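Local coordinates for YfkN protein (Bacillus subtilis subsp. subtilis, PDB 3GVE) that belongs to the calcineurin-like phosphoesterase family and holds a manganese ion and a magnesium ion side by side in a dinuclear site, at residues D19-M24 and H249-F254; L65-P70 and F111-D116. All blocks are in the same frame, centred on the assembly; numbering follows the deposited sequence. Where two conformers were deposited one is given.

Contact 1 of 2, residues D19-M24 and H249-F254; sequences DIHANM and HQHGLF. With MN (manganese (II) ion), chain C; MG (magnesium ion), chain D.
D19 and H251 meet at a manganese ion, the carboxylate turned 66° from the imidazole plane and its OD1 set at the edge of that ring. D19 OD1 stands 3.0 Å from H251 NE2, close because both bind the metal and not through a hydrogen bond. H21 approaches H251 rim to rim, neither ring over the face of the other, with planes at 58° and centroids 5.2 Å apart; H21 NE2 and H251 NE2 both point at the manganese, each 2.2 Å from it. The other oxygen of D19 turns to the backbone of 249-254: H249 N donates to D19 OD2 over 2.9 Å, on the syn side and somewhat out of the carboxylate plane. A water bridges the same OD2 to H251 N, so one carboxylate serves metal and loop. This is the metal centre of the calcineurin-like phosphoesterase fold, built from a D-x-H motif after strand 9-17 and an H-x-H motif ahead of strand 253-254, with D64 binding both ions. H249 points its CB away from 19-24, and with CG anti to the backbone N (chi1 -175°) its ND1 reaches the magnesium at 2.4 Å, beside N108 and H216. One water lies on both metals, 2.6 Å from H249 O. Behind the first shell, H21 ND1 is hydrogen-bonded to Q67 O, and H249 NE2 to E229, so metal and hydrogen bond grip each imidazole at both nitrogens, limiting rotation.

Contact 2 of 2, residues L65-P70 and F111-D116; sequences LIQGNP and FNYGLD
Q67 presents CG to the hydroxyl end of the Y113 ring, coming in obliquely and 3.7 Å from Y113 OH, while a water lies in the plane of that ring at its edge. The amide of Q67 is turned 65° from the ring and 69° from the amide of N112, and the side chains cross at about a right angle in both pairs. N112 OD1 comes up to the Q67 amide carbon, 3.3 Å from Q67 CD. The angle at Q67 NE2 is too poor for a hydrogen bond to N112 OD1, which instead accepts one from H109 ND1; N112 ND2 is held by D179. Q67 CG, anti to the backbone N (chi1 -172°), is carried to Y113, and the bend at chi2 sets the amide beside N112 OD1.

Water carries the polar link between the segments. One molecule donates to Q67 OE1 over 3.0 Å and is 2.7 Å from Y113 OH. The in-plane water, 2.8 Å from Y113 OH, accepts from G68 N and donates to N69 O, tying the phenol to the backbone of 65-70. Y113 packs on E73 and V76 of helix 70-85. N69 and G114 sit at the N-cap positions of helices 70-85 and 115-123. With the Q67 side chain about 7 Å from the manganese, the contact joins two loops leading into helices beside the dinuclear metal site characteristic of calcineurin-like phosphoesterases.

In the fold
Contact 1 is partly buried, its centre about 10 Å from the centre of the chain, whereas contact 2 lies at the surface, its centre about 16 Å out. Waters occur in both, but the chemistry differs: metal coordination and a direct hydrogen bond join 19-24 to 249-254, while no direct hydrogen bond crosses between 65-70 and 111-116, whose polar link runs through water alone. The two contact centres are about 14 Å apart, and the loops 19-24 and 65-70 touch, A22 and N23 packing on N69. These loops follow strands 9-17 and 57-61, parallel neighbours in one sheet; segment 249-254 instead runs into strand 253-254 of the other sheet, and 111-116 into helix 115-123.

Contact 1 of 2, residues D19-M24 and H249-F254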
# COMPACT_ATOMS: atom_id res chain seq x y z
N ASP A 19 8.76 8.48 4.41
CA ASP A 19 7.60 7.69 4.04
C ASP A 19 7.31 6.56 5.05
O ASP A 19 6.95 5.46 4.71
CB ASP A 19 7.73 7.16 2.60
CG ASP A 19 7.71 8.29 1.57
OD1 ASP A 19 6.60 8.62 1.10
OD2 ASP A 19 8.79 8.83 1.26
N ILE A 20 7.37 6.88 6.36
CA ILE A 20 7.14 5.92 7.46
C ILE A 20 5.67 5.50 7.46
O ILE A 20 5.36 4.35 7.79
CB ILE A 20 7.59 6.56 8.81
CG1 ILE A 20 9.08 6.65 8.89
CG2 ILE A 20 7.06 5.75 9.96
CD1 ILE A 20 9.80 5.50 8.91
N HIS A 21 4.80 6.43 7.12
CA HIS A 21 3.37 6.20 6.91
C HIS A 21 2.72 5.58 8.16
O HIS A 21 1.96 4.63 8.09
CB HIS A 21 3.13 5.37 5.64
CG HIS A 21 3.17 6.17 4.37
ND1 HIS A 21 2.22 7.10 4.06
CD2 HIS A 21 4.07 6.19 3.36
CE1 HIS A 21 2.52 7.66 2.90
NE2 HIS A 21 3.64 7.13 2.45
N ALA A 22 3.07 6.15 9.31
CA ALA A 22 2.46 5.81 10.61
C ALA A 22 2.77 4.40 11.11
O ALA A 22 2.19 3.93 12.07
CB ALA A 22 0.93 6.05 10.60
N ASN A 23 3.71 3.74 10.45
CA ASN A 23 4.18 2.43 10.89
C ASN A 23 5.21 2.56 12.03
O ASN A 23 6.40 2.51 11.81
CB ASN A 23 4.75 1.63 9.71
CG ASN A 23 3.71 1.36 8.63
OD1 ASN A 23 3.80 1.86 7.52
ND2 ASN A 23 2.72 0.61 8.97
N MSE A 24 4.68 2.73 13.24
CA MSE A 24 5.48 2.85 14.46
C MSE A 24 6.00 1.49 14.88
O MSE A 24 7.19 1.29 15.02
CB MSE A 24 4.63 3.46 15.58
CG MSE A 24 4.20 4.91 15.28
SE MSE A 24 5.67 6.18 15.19
CE MSE A 24 5.80 6.32 13.21
N HIS A 249 9.13 10.10 -1.36
CA HIS A 249 7.92 10.15 -2.16
C HIS A 249 7.74 8.92 -3.05
O HIS A 249 6.68 8.35 -3.07
CB HIS A 249 7.83 11.47 -2.95
CG HIS A 249 6.55 11.64 -3.70
ND1 HIS A 249 5.32 11.67 -3.07
CD2 HIS A 249 6.32 11.79 -5.02
CE1 HIS A 249 4.38 11.84 -3.99
NE2 HIS A 249 4.96 11.91 -5.18
N GLN A 250 8.77 8.54 -3.81
CA GLN A 250 8.67 7.43 -4.76
C GLN A 250 8.70 6.04 -4.12
O GLN A 250 8.34 5.06 -4.75
CB GLN A 250 9.78 7.53 -5.81
CG GLN A 250 9.50 8.52 -6.92
CD GLN A 250 10.72 8.81 -7.77
OE1 GLN A 250 11.84 8.68 -7.33
NE2 GLN A 250 10.48 9.23 -9.00
N HIS A 251 9.13 5.96 -2.87
CA HIS A 251 9.24 4.67 -2.18
C HIS A 251 10.30 3.77 -2.85
O HIS A 251 10.25 2.55 -2.72
CB HIS A 251 7.86 3.95 -2.07
CG HIS A 251 6.84 4.66 -1.22
ND1 HIS A 251 5.75 4.01 -0.69
CD2 HIS A 251 6.73 5.96 -0.82
CE1 HIS A 251 5.03 4.86 0.02
NE2 HIS A 251 5.58 6.05 -0.06
N GLY A 252 11.27 4.38 -3.53
CA GLY A 252 12.39 3.68 -4.15
C GLY A 252 13.66 3.69 -3.32
O GLY A 252 13.61 4.06 -2.15
N LEU A 253 14.78 3.30 -3.93
CA LEU A 253 16.06 3.26 -3.26
C LEU A 253 17.02 4.19 -3.95
O LEU A 253 17.13 4.15 -5.20
CB LEU A 253 16.66 1.82 -3.28
CG LEU A 253 15.78 0.73 -2.66
CD1 LEU A 253 16.58 -0.62 -2.66
CD2 LEU A 253 15.35 1.06 -1.29
N PHE A 254 17.77 4.95 -3.19
CA PHE A 254 18.89 5.68 -3.75
C PHE A 254 19.93 5.84 -2.65
O PHE A 254 19.58 6.22 -1.55
CB PHE A 254 18.51 7.05 -4.33
CG PHE A 254 19.67 7.69 -5.07
CD1 PHE A 254 19.89 7.42 -6.40
CD2 PHE A 254 20.60 8.42 -4.37
CE1 PHE A 254 20.99 7.93 -7.06
CE2 PHE A 254 21.72 8.95 -5.02
CZ PHE A 254 21.92 8.70 -6.37
MN MN C . 4.61 7.96 0.62
MG MG D . 4.57 11.26 -0.81
O HOH W 1 10.36 7.15 -0.49
O HOH W 2 4.74 8.89 -1.38
O HOH W 3 2.59 7.55 -0.28

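Contact 2 of 2, residues L65-P70 and F111-D116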
# COMPACT_ATOMS: atom_id res chain seq x y z
N LEU A 65 4.58 10.84 7.09
CA LEU A 65 4.84 10.29 8.42
C LEU A 65 3.58 9.93 9.22
O LEU A 65 3.53 8.88 9.83
CB LEU A 65 5.68 11.30 9.21
CG LEU A 65 5.85 11.00 10.70
CD1 LEU A 65 6.71 9.77 10.89
CD2 LEU A 65 6.48 12.23 11.41
N ILE A 66 2.59 10.81 9.22
CA ILE A 66 1.48 10.71 10.16
C ILE A 66 0.24 10.00 9.63
O ILE A 66 -0.72 9.82 10.35
CB ILE A 66 1.08 12.11 10.69
CG1 ILE A 66 0.38 12.93 9.59
CG2 ILE A 66 2.28 12.82 11.28
CD1 ILE A 66 -0.15 14.28 10.06
N GLN A 67 0.27 9.60 8.36
CA GLN A 67 -0.88 9.00 7.70
C GLN A 67 -0.49 7.74 6.97
O GLN A 67 0.61 7.63 6.46
CB GLN A 67 -1.45 10.00 6.69
CG GLN A 67 -2.79 9.58 6.07
CD GLN A 67 -2.67 8.60 4.90
OE1 GLN A 67 -3.63 7.91 4.56
NE2 GLN A 67 -1.53 8.57 4.27
N GLY A 68 -1.40 6.78 6.91
CA GLY A 68 -1.23 5.63 6.05
C GLY A 68 -1.79 4.31 6.56
O GLY A 68 -2.09 3.43 5.79
N ASN A 69 -1.90 4.19 7.87
CA ASN A 69 -2.41 2.96 8.48
C ASN A 69 -3.45 3.26 9.57
O ASN A 69 -3.75 4.40 9.80
CB ASN A 69 -1.26 2.04 8.95
CG ASN A 69 -0.53 2.55 10.19
OD1 ASN A 69 0.53 2.03 10.55
ND2 ASN A 69 -1.09 3.51 10.85
N PRO A 70 -3.99 2.24 10.23
CA PRO A 70 -5.03 2.51 11.24
C PRO A 70 -4.55 3.26 12.49
O PRO A 70 -5.36 3.85 13.15
CB PRO A 70 -5.54 1.10 11.59
CG PRO A 70 -5.39 0.37 10.31
CD PRO A 70 -4.06 0.84 9.76
N PHE A 111 -1.34 16.32 4.54
CA PHE A 111 -2.47 17.19 4.28
C PHE A 111 -3.81 16.47 4.22
O PHE A 111 -4.84 17.11 4.11
CB PHE A 111 -2.23 17.95 2.97
CG PHE A 111 -1.06 18.89 3.03
CD1 PHE A 111 -1.21 20.16 3.55
CD2 PHE A 111 0.20 18.48 2.63
CE1 PHE A 111 -0.12 21.01 3.64
CE2 PHE A 111 1.27 19.31 2.73
CZ PHE A 111 1.12 20.57 3.23
N ASN A 112 -3.79 15.14 4.28
CA ASN A 112 -4.99 14.32 4.07
C ASN A 112 -6.09 14.57 5.11
O ASN A 112 -7.25 14.34 4.84
CB ASN A 112 -4.67 12.82 4.13
CG ASN A 112 -3.87 12.29 2.94
OD1 ASN A 112 -3.52 11.13 2.96
ND2 ASN A 112 -3.59 13.10 1.93
N TYR A 113 -5.72 15.01 6.30
CA TYR A 113 -6.68 15.20 7.39
C TYR A 113 -7.01 16.67 7.63
O TYR A 113 -7.62 17.02 8.63
CB TYR A 113 -6.15 14.53 8.66
CG TYR A 113 -6.02 13.03 8.55
CD1 TYR A 113 -6.95 12.29 7.85
CD2 TYR A 113 -4.98 12.36 9.15
CE1 TYR A 113 -6.84 10.93 7.74
CE2 TYR A 113 -4.87 10.98 9.04
CZ TYR A 113 -5.81 10.28 8.35
OH TYR A 113 -5.70 8.92 8.25
N GLY A 114 -6.60 17.52 6.70
CA GLY A 114 -6.93 18.93 6.77
C GLY A 114 -5.84 19.79 7.38
O GLY A 114 -4.97 19.30 8.07
N LEU A 115 -5.90 21.09 7.13
CA LEU A 115 -4.89 22.03 7.58
C LEU A 115 -4.85 22.21 9.10
O LEU A 115 -3.80 22.37 9.67
CB LEU A 115 -5.08 23.39 6.90
CG LEU A 115 -4.76 23.42 5.39
CD1 LEU A 115 -5.31 24.69 4.73
CD2 LEU A 115 -3.25 23.32 5.13
N ASP A 116 -6.01 22.18 9.75
CA ASP A 116 -6.03 22.42 11.19
C ASP A 116 -5.37 21.27 11.95
O ASP A 116 -4.58 21.51 12.85
CB ASP A 116 -7.46 22.64 11.71
CG ASP A 116 -8.06 23.95 11.25
OD1 ASP A 116 -7.34 24.86 10.81
OD2 ASP A 116 -9.29 24.06 11.34
O HOH W 4 -6.38 8.10 5.78
O HOH W 5 -3.63 7.05 8.61